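Local coordinates for protein peptidoglycan N-acetylglucosamine deacetylase (Agathobacter rectalis, PDB 5JMU) that probably removes acetyl groups from N-acetylglucosamine of peptidoglycan, as a zinc-binding deacetylase catalytic domain of the NodB-homology (carbohydrate esterase 4) family, at residues T72-Y86 with A111-S125. Numbering follows the deposited sequence. Where two conformers were deposited one is given.
Sequences TVAIHSASHKYNQIY and ASIIRFPGGSSNTVS. With ZN (zinc ion), chain C.
Ile75 and Ile114 form a single parallel bridge between strands 72-77 and 113-114: Ile75 N donates to Ile113 O (3.0 Å), and Arg115 N returns a bond to Ile75 O (2.9 Å). One residue on, the pairing passes to a side chain. With CG anti to the backbone N (chi1 -166°), the His76 ring brings ND1 to Arg115 O at 2.9 Å, the acceptor near the ring plane but the donor well above the carbonyl plane. Pro117 is the wedge beyond: its CG lies over one face of His76 and meets Ile85 CD1, while its CB presses on Tyr82 CE1 (3.4 Å). Tyr86 is clamped between Ile85 CG1 on one face and Ser125 CB on the other, and its hydroxyl donates in plane to a lone pair of Pro117 O (2.7 Å). A phenylalanine in its place, lacking the hydroxyl, would probably leave Pro117 O short of a donor and the Phe116-Gly119 turn less firmly tied to the end of helix 82-85. His76 NE2 and His80 NE2 bind zinc with Asp28, the Asp-His-His site of this family; the ND1 bond thus illustrates second-shell control, helping, together with the zinc bond at NE2, to fix the ring's rotation and probably making NE2 more electron-rich toward the metal.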
ATOM      1  N   THR A  72       4.278  -7.731   4.378  1.00 11.04           N
ATOM      2  CA  THR A  72       2.890  -7.976   4.024  1.00 10.67           C
ATOM      3  C   THR A  72       2.696  -7.765   2.529  1.00 11.74           C
ATOM      4  O   THR A  72       3.096  -6.740   1.984  1.00 10.89           O
ATOM      5  CB  THR A  72       1.972  -7.037   4.817  1.00 10.90           C
ATOM      6  OG1 THR A  72       2.090  -7.412   6.217  1.00 12.42           O
ATOM      7  CG2 THR A  72       0.512  -7.145   4.303  1.00 10.32           C
ATOM      8  N   VAL A  73       2.097  -8.754   1.878  1.00 10.33           N
ATOM      9  CA  VAL A  73       1.764  -8.644   0.472  1.00 10.03           C
ATOM     10  C   VAL A  73       0.262  -8.449   0.354  1.00 10.14           C
ATOM     11  O   VAL A  73      -0.537  -9.279   0.861  1.00 11.40           O
ATOM     12  CB  VAL A  73       2.224  -9.916  -0.288  1.00 11.29           C
ATOM     13  CG1 VAL A  73       1.682  -9.879  -1.753  1.00 13.67           C
ATOM     14  CG2 VAL A  73       3.725  -9.964  -0.274  1.00 13.49           C
ATOM     15  N   ALA A  74      -0.118  -7.313  -0.229  1.00 10.76           N
ATOM     16  CA  ALA A  74      -1.518  -6.904  -0.315  1.00 10.55           C
ATOM     17  C   ALA A  74      -1.868  -6.575  -1.786  1.00 11.08           C
ATOM     18  O   ALA A  74      -0.994  -6.426  -2.633  1.00 10.41           O
ATOM     19  CB  ALA A  74      -1.759  -5.700   0.587  1.00 10.52           C
ATOM     20  N   ILE A  75      -3.158  -6.459  -2.088  1.00 10.09           N
ATOM     21  CA  ILE A  75      -3.579  -6.202  -3.463  1.00 10.54           C
ATOM     22  C   ILE A  75      -3.685  -4.735  -3.789  1.00 12.09           C
ATOM     23  O   ILE A  75      -4.236  -4.012  -2.987  1.00 10.55           O
ATOM     24  CB  ILE A  75      -4.955  -6.845  -3.701  1.00  9.25           C
ATOM     25  CG1 ILE A  75      -4.826  -8.362  -3.586  1.00 10.55           C
ATOM     26  CG2 ILE A  75      -5.480  -6.472  -5.123  1.00 12.37           C
ATOM     27  CD1 ILE A  75      -6.182  -9.146  -3.619  1.00 12.75           C
ATOM     28  N   HIS A  76      -3.151  -4.304  -4.950  1.00 10.55           N
ATOM     29  CA  HIS A  76      -3.452  -2.963  -5.483  1.00  9.65           C
ATOM     30  C   HIS A  76      -4.374  -3.160  -6.693  1.00 12.26           C
ATOM     31  O   HIS A  76      -5.566  -2.828  -6.652  1.00 12.76           O
ATOM     32  CB  HIS A  76      -2.153  -2.226  -5.819  1.00  9.98           C
ATOM     33  CG  HIS A  76      -2.285  -0.743  -6.057  1.00 11.69           C
ATOM     34  ND1 HIS A  76      -3.183   0.063  -5.376  1.00 10.81           N
ATOM     35  CD2 HIS A  76      -1.581   0.068  -6.882  1.00 12.77           C
ATOM     36  CE1 HIS A  76      -3.029   1.319  -5.809  1.00 10.39           C
ATOM     37  NE2 HIS A  76      -2.078   1.345  -6.730  1.00 10.87           N
ATOM     38  N   SER A  77      -3.847  -3.798  -7.724  1.00 10.03           N
ATOM     39  CA  SER A  77      -4.653  -4.098  -8.915  1.00 10.85           C
ATOM     40  C   SER A  77      -3.828  -4.902  -9.908  1.00 11.75           C
ATOM     41  O   SER A  77      -2.646  -4.655 -10.048  1.00 12.70           O
ATOM     42  CB  SER A  77      -5.126  -2.784  -9.579  1.00 12.54           C
ATOM     43  OG  SER A  77      -5.655  -3.065 -10.870  1.00 12.44           O
ATOM     44  N   ALA A  78      -4.427  -5.875 -10.578  1.00 11.22           N
ATOM     45  CA  ALA A  78      -3.630  -6.602 -11.561  1.00 11.92           C
ATOM     46  C   ALA A  78      -3.248  -5.691 -12.714  1.00 12.57           C
ATOM     47  O   ALA A  78      -2.072  -5.620 -13.092  1.00 13.04           O
ATOM     48  CB  ALA A  78      -4.399  -7.875 -12.079  1.00 12.35           C
ATOM     49  N   SER A  79      -4.239  -5.029 -13.321  1.00 12.73           N
ATOM     50  CA  SER A  79      -3.977  -4.200 -14.479  1.00 13.52           C
ATOM     51  C   SER A  79      -3.577  -2.764 -14.176  1.00 14.16           C
ATOM     52  O   SER A  79      -2.913  -2.137 -15.014  1.00 15.79           O
ATOM     53  CB  SER A  79      -5.204  -4.145 -15.401  1.00 14.66           C
ATOM     54  OG  SER A  79      -6.245  -3.419 -14.752  1.00 14.18           O
ATOM     55  N   HIS A  80      -4.033  -2.272 -13.026  1.00 14.21           N
ATOM     56  CA  HIS A  80      -3.886  -0.875 -12.641  1.00 15.04           C
ATOM     57  C   HIS A  80      -4.375   0.040 -13.761  1.00 19.24           C
ATOM     58  O   HIS A  80      -3.795   1.104 -14.014  1.00 18.85           O
ATOM     59  CB  HIS A  80      -2.420  -0.563 -12.290  1.00 15.49           C
ATOM     60  CG  HIS A  80      -2.247   0.636 -11.407  1.00 17.68           C
ATOM     61  ND1 HIS A  80      -2.088   1.916 -11.906  1.00 29.67           N
ATOM     62  CD2 HIS A  80      -2.157   0.746 -10.060  1.00 13.79           C
ATOM     63  CE1 HIS A  80      -1.931   2.767 -10.901  1.00 27.59           C
ATOM     64  NE2 HIS A  80      -1.965   2.083  -9.770  1.00 16.01           N
ATOM     65  N   LYS A  81      -5.444  -0.364 -14.444  1.00 14.15           N
ATOM     66  CA  LYS A  81      -6.045   0.479 -15.457  1.00 16.08           C
ATOM     67  C   LYS A  81      -7.378   0.992 -14.937  1.00 15.63           C
ATOM     68  O   LYS A  81      -8.354   0.221 -14.812  1.00 15.77           O
ATOM     69  CB  LYS A  81      -6.235  -0.278 -16.773  1.00 17.96           C
ATOM     70  CG  LYS A  81      -4.935  -0.588 -17.506  1.00 22.39           C
ATOM     71  CD  LYS A  81      -5.231  -1.417 -18.743  1.00 36.12           C
ATOM     72  CE  LYS A  81      -3.968  -2.048 -19.316  1.00 45.17           C
ATOM     73  NZ  LYS A  81      -4.302  -3.248 -20.145  1.00 49.81           N
ATOM     74  N   TYR A  82      -7.426   2.280 -14.607  1.00 16.44           N
ATOM     75  CA  TYR A  82      -8.633   2.854 -14.006  1.00 15.38           C
ATOM     76  C   TYR A  82      -9.827   2.654 -14.932  1.00 14.76           C
ATOM     77  O   TYR A  82     -10.939   2.370 -14.468  1.00 17.02           O
ATOM     78  CB  TYR A  82      -8.464   4.390 -13.695  1.00 15.37           C
ATOM     79  CG  TYR A  82      -7.356   4.710 -12.697  1.00 20.77           C
ATOM     80  CD1 TYR A  82      -7.469   4.368 -11.363  1.00 22.20           C
ATOM     81  CD2 TYR A  82      -6.181   5.349 -13.093  1.00 30.80           C
ATOM     82  CE1 TYR A  82      -6.433   4.636 -10.445  1.00 29.28           C
ATOM     83  CE2 TYR A  82      -5.139   5.617 -12.166  1.00 31.43           C
ATOM     84  CZ  TYR A  82      -5.277   5.261 -10.842  1.00 28.80           C
ATOM     85  OH  TYR A  82      -4.256   5.486  -9.909  1.00 24.60           O
ATOM     86  N   ASN A  83      -9.600   2.801 -16.235  1.00 15.46           N
ATOM     87  CA  ASN A  83     -10.690   2.755 -17.196  1.00 22.91           C
ATOM     88  C   ASN A  83     -11.199   1.359 -17.473  1.00 25.58           C
ATOM     89  O   ASN A  83     -12.137   1.190 -18.251  1.00 30.81           O
ATOM     90  CB  ASN A  83     -10.265   3.458 -18.495  1.00 23.00           C
ATOM     91  CG  ASN A  83      -9.241   2.700 -19.267  1.00 26.19           C
ATOM     92  OD1 ASN A  83      -8.641   1.738 -18.785  1.00 29.82           O
ATOM     93  ND2 ASN A  83      -8.961   3.191 -20.470  1.00 32.30           N
ATOM     94  N   GLN A  84     -10.591   0.375 -16.811  1.00 20.42           N
ATOM     95  CA  GLN A  84     -11.032  -1.006 -16.901  0.54 19.62           C
ATOM     96  C   GLN A  84     -11.646  -1.407 -15.569  1.00 21.35           C
ATOM     97  O   GLN A  84     -12.800  -1.837 -15.506  1.00 23.77           O
ATOM     98  CB  GLN A  84      -9.876  -1.942 -17.254  0.54 22.93           C
ATOM     99  CG  GLN A  84      -9.219  -1.627 -18.597  0.54 24.20           C
ATOM    100  CD  GLN A  84      -8.324  -2.741 -19.118  0.54 26.46           C
ATOM    101  OE1 GLN A  84      -8.049  -3.728 -18.436  0.54 25.46           O
ATOM    102  NE2 GLN A  84      -7.878  -2.589 -20.358  0.54 28.58           N
ATOM    103  N   ILE A  85     -10.890  -1.225 -14.499  1.00 13.93           N
ATOM    104  CA  ILE A  85     -11.357  -1.750 -13.226  1.00 13.40           C
ATOM    105  C   ILE A  85     -12.522  -0.975 -12.617  1.00 14.53           C
ATOM    106  O   ILE A  85     -13.216  -1.506 -11.725  1.00 13.98           O
ATOM    107  CB  ILE A  85     -10.185  -1.826 -12.191  1.00 13.09           C
ATOM    108  CG1 ILE A  85      -9.787  -0.397 -11.733  1.00 12.86           C
ATOM    109  CG2 ILE A  85      -9.010  -2.587 -12.832  1.00 12.38           C
ATOM    110  CD1 ILE A  85      -8.661  -0.338 -10.656  1.00 14.92           C
ATOM    111  N   TYR A  86     -12.727   0.278 -13.029  1.00 12.12           N
ATOM    112  CA  TYR A  86     -13.784   1.039 -12.379  1.00 11.93           C
ATOM    113  C   TYR A  86     -15.030   1.199 -13.274  1.00 13.28           C
ATOM    114  O   TYR A  86     -15.890   2.057 -13.017  1.00 13.23           O
ATOM    115  CB  TYR A  86     -13.265   2.413 -11.919  1.00 12.02           C
ATOM    116  CG  TYR A  86     -12.362   2.349 -10.685  1.00 12.92           C
ATOM    117  CD1 TYR A  86     -12.673   1.528  -9.599  1.00 13.05           C
ATOM    118  CD2 TYR A  86     -11.201   3.166 -10.597  1.00 12.83           C
ATOM    119  CE1 TYR A  86     -11.858   1.485  -8.479  1.00 10.37           C
ATOM    120  CE2 TYR A  86     -10.400   3.144  -9.474  1.00 11.78           C
ATOM    121  CZ  TYR A  86     -10.759   2.324  -8.411  1.00 11.92           C
ATOM    122  OH  TYR A  86     -10.021   2.251  -7.255  1.00 12.65           O
ATOM    123  N   ALA A 111      -4.415 -12.901  -0.297  1.00 14.02           N
ATOM    124  CA  ALA A 111      -4.271 -11.582   0.319  1.00 12.21           C
ATOM    125  C   ALA A 111      -5.422 -11.313   1.242  1.00 13.66           C
ATOM    126  O   ALA A 111      -6.530 -11.833   1.018  1.00 15.89           O
ATOM    127  CB  ALA A 111      -4.202 -10.469  -0.759  1.00 13.54           C
ATOM    128  N   SER A 112      -5.186 -10.504   2.277  1.00 11.99           N
ATOM    129  CA  SER A 112      -6.223 -10.065   3.217  1.00 10.64           C
ATOM    130  C   SER A 112      -6.565  -8.573   3.179  1.00 10.27           C
ATOM    131  O   SER A 112      -7.597  -8.174   3.703  1.00 12.33           O
ATOM    132  CB  SER A 112      -5.799 -10.386   4.660  1.00 15.27           C
ATOM    133  OG  SER A 112      -5.675 -11.800   4.864  1.00 21.97           O
ATOM    134  N   ILE A 113      -5.668  -7.785   2.598  1.00 10.00           N
ATOM    135  CA  ILE A 113      -5.722  -6.332   2.623  1.00  9.64           C
ATOM    136  C   ILE A 113      -5.560  -5.848   1.196  1.00 12.00           C
ATOM    137  O   ILE A 113      -4.815  -6.456   0.418  1.00 11.50           O
ATOM    138  CB  ILE A 113      -4.576  -5.722   3.514  1.00 10.43           C
ATOM    139  CG1 ILE A 113      -4.547  -6.403   4.888  1.00 11.60           C
ATOM    140  CG2 ILE A 113      -4.775  -4.167   3.669  1.00 12.05           C
ATOM    141  CD1 ILE A 113      -3.381  -5.924   5.830  1.00 18.60           C
ATOM    142  N   ILE A 114      -6.275  -4.780   0.860  1.00  9.18           N
ATOM    143  CA  ILE A 114      -6.137  -4.139  -0.444  1.00 10.35           C
ATOM    144  C   ILE A 114      -5.933  -2.645  -0.303  1.00  9.88           C
ATOM    145  O   ILE A 114      -6.181  -2.052   0.771  1.00  9.20           O
ATOM    146  CB  ILE A 114      -7.377  -4.406  -1.369  1.00  9.57           C
ATOM    147  CG1 ILE A 114      -8.566  -3.530  -0.938  1.00 11.13           C
ATOM    148  CG2 ILE A 114      -7.785  -5.858  -1.318  1.00 11.78           C
ATOM    149  CD1 ILE A 114      -9.709  -3.532  -1.998  1.00 13.68           C
ATOM    150  N   ARG A 115      -5.465  -2.004  -1.377  1.00  9.60           N
ATOM    151  CA  ARG A 115      -5.502  -0.547  -1.475  1.00  9.20           C
ATOM    152  C   ARG A 115      -6.117  -0.227  -2.820  1.00 12.82           C
ATOM    153  O   ARG A 115      -5.572  -0.610  -3.858  1.00  9.71           O
ATOM    154  CB  ARG A 115      -4.117   0.071  -1.358  1.00 10.09           C
ATOM    155  CG  ARG A 115      -4.167   1.629  -1.632  1.00 10.47           C
ATOM    156  CD  ARG A 115      -2.814   2.236  -1.291  1.00 13.97           C
ATOM    157  NE  ARG A 115      -2.606   2.300   0.152  1.00 12.25           N
ATOM    158  CZ  ARG A 115      -1.381   2.365   0.710  1.00 12.15           C
ATOM    159  NH1 ARG A 115      -0.291   2.326  -0.067  1.00 12.17           N
ATOM    160  NH2 ARG A 115      -1.236   2.487   2.045  1.00 13.02           N
ATOM    161  N   PHE A 116      -7.223   0.501  -2.810  1.00  9.29           N
ATOM    162  CA  PHE A 116      -7.856   0.887  -4.055  1.00  9.41           C
ATOM    163  C   PHE A 116      -6.939   1.779  -4.873  1.00 10.37           C
ATOM    164  O   PHE A 116      -6.338   2.705  -4.312  1.00 12.30           O
ATOM    165  CB  PHE A 116      -9.132   1.680  -3.776  1.00  9.89           C
ATOM    166  CG  PHE A 116     -10.242   0.887  -3.193  1.00  9.78           C
ATOM    167  CD1 PHE A 116     -11.051   0.049  -3.981  1.00 10.60           C
ATOM    168  CD2 PHE A 116     -10.509   0.963  -1.819  1.00 10.20           C
ATOM    169  CE1 PHE A 116     -12.136  -0.661  -3.435  1.00 10.66           C
ATOM    170  CE2 PHE A 116     -11.599   0.219  -1.249  1.00 11.05           C
ATOM    171  CZ  PHE A 116     -12.409  -0.600  -2.052  1.00 10.91           C
ATOM    172  N   PRO A 117      -6.847   1.544  -6.198  1.00 11.18           N
ATOM    173  CA  PRO A 117      -6.111   2.493  -7.030  1.00 13.37           C
ATOM    174  C   PRO A 117      -6.742   3.884  -6.942  1.00 11.93           C
ATOM    175  O   PRO A 117      -7.956   4.055  -7.065  1.00 12.72           O
ATOM    176  CB  PRO A 117      -6.210   1.858  -8.436  1.00 14.56           C
ATOM    177  CG  PRO A 117      -6.216   0.340  -8.115  1.00 13.49           C
ATOM    178  CD  PRO A 117      -7.152   0.268  -6.922  1.00 12.06           C
ATOM    179  N   GLY A 118      -5.898   4.872  -6.655  1.00 11.26           N
ATOM    180  CA  GLY A 118      -6.325   6.246  -6.445  1.00 13.58           C
ATOM    181  C   GLY A 118      -6.768   6.508  -5.004  1.00 12.62           C
ATOM    182  O   GLY A 118      -7.130   7.643  -4.661  1.00 13.17           O
ATOM    183  N   GLY A 119      -6.748   5.472  -4.161  1.00 12.96           N
ATOM    184  CA  GLY A 119      -7.288   5.560  -2.800  1.00 13.08           C
ATOM    185  C   GLY A 119      -8.795   5.316  -2.783  1.00 12.79           C
ATOM    186  O   GLY A 119      -9.445   5.447  -3.819  1.00 11.39           O
ATOM    187  N   SER A 120      -9.392   4.987  -1.635  1.00 11.12           N
ATOM    188  CA  SER A 120     -10.856   4.827  -1.607  1.00 10.50           C
ATOM    189  C   SER A 120     -11.558   6.160  -1.878  1.00 11.15           C
ATOM    190  O   SER A 120     -12.760   6.182  -2.203  1.00 12.02           O
ATOM    191  CB  SER A 120     -11.313   4.258  -0.244  1.00 12.49           C
ATOM    192  OG  SER A 120     -11.161   5.206   0.811  1.00 12.26           O
ATOM    193  N   SER A 121     -10.783   7.235  -1.744  1.00 11.47           N
ATOM    194  CA  SER A 121     -11.232   8.625  -1.930  1.00 12.15           C
ATOM    195  C   SER A 121     -11.202   9.117  -3.368  1.00 12.36           C
ATOM    196  O   SER A 121     -11.574  10.293  -3.631  1.00 14.02           O
ATOM    197  CB  SER A 121     -10.335   9.532  -1.070  1.00 12.77           C
ATOM    198  OG  SER A 121      -8.957   9.230  -1.370  1.00 14.30           O
ATOM    199  N   ASN A 122     -10.768   8.267  -4.296  1.00 12.86           N
ATOM    200  CA  ASN A 122     -10.560   8.742  -5.677  1.00 14.98           C
ATOM    201  C   ASN A 122     -11.846   9.224  -6.319  1.00 14.03           C
ATOM    202  O   ASN A 122     -12.916   8.721  -6.015  1.00 12.90           O
ATOM    203  CB  ASN A 122      -9.942   7.650  -6.572  1.00 11.97           C
ATOM    204  CG  ASN A 122     -10.956   6.609  -7.026  1.00 11.51           C
ATOM    205  OD1 ASN A 122     -11.734   6.858  -7.944  1.00 12.23           O
ATOM    206  ND2 ASN A 122     -10.946   5.447  -6.396  1.00 11.43           N
ATOM    207  N   THR A 123     -11.733  10.198  -7.237  1.00 14.60           N
ATOM    208  CA  THR A 123     -12.899  10.583  -8.036  1.00 15.36           C
ATOM    209  C   THR A 123     -12.741  10.229  -9.499  1.00 13.90           C
ATOM    210  O   THR A 123     -13.707  10.376 -10.264  1.00 14.20           O
ATOM    211  CB  THR A 123     -13.209  12.080  -7.950  1.00 19.68           C
ATOM    212  OG1 THR A 123     -12.081  12.844  -8.375  1.00 19.80           O
ATOM    213  CG2 THR A 123     -13.592  12.429  -6.541  1.00 20.39           C
ATOM    214  N   VAL A 124     -11.556   9.741  -9.906  1.00 13.84           N
ATOM    215  CA  VAL A 124     -11.427   9.330 -11.301  1.00 14.17           C
ATOM    216  C   VAL A 124     -12.466   8.235 -11.661  1.00 13.68           C
ATOM    217  O   VAL A 124     -12.955   8.181 -12.790  1.00 14.21           O
ATOM    218  CB  VAL A 124      -9.997   8.831 -11.645  1.00 17.31           C
ATOM    219  CG1 VAL A 124      -9.560   7.632 -10.827  1.00 16.75           C
ATOM    220  CG2 VAL A 124      -9.838   8.648 -13.197  1.00 20.91           C
ATOM    221  N   SER A 125     -12.804   7.394 -10.672  1.00 12.87           N
ATOM    222  CA  SER A 125     -13.794   6.362 -10.918  1.00 12.55           C
ATOM    223  C   SER A 125     -15.146   6.974 -11.310  1.00 12.99           C
ATOM    224  O   SER A 125     -15.922   6.258 -11.951  1.00 14.10           O
ATOM    225  CB  SER A 125     -13.964   5.466  -9.691  1.00 11.90           C
ATOM    226  OG  SER A 125     -14.312   6.265  -8.559  1.00 12.78           O
TER
HETATM  227 ZN    ZN C 502      -1.261   2.898  -7.885  0.80 13.50          ZN
HETATM  228  O   HOH W   1      -2.735  -9.030   2.597  1.00 10.76           O
HETATM  229  O   HOH W   2      -3.073   4.087  -7.750  1.00 12.78           O
HETATM  230  O   HOH W   3      -0.625   3.904  -6.206  1.00 11.73           O
HETATM  231  O   HOH W   4      -0.415   4.537  -8.913  1.00 12.36           O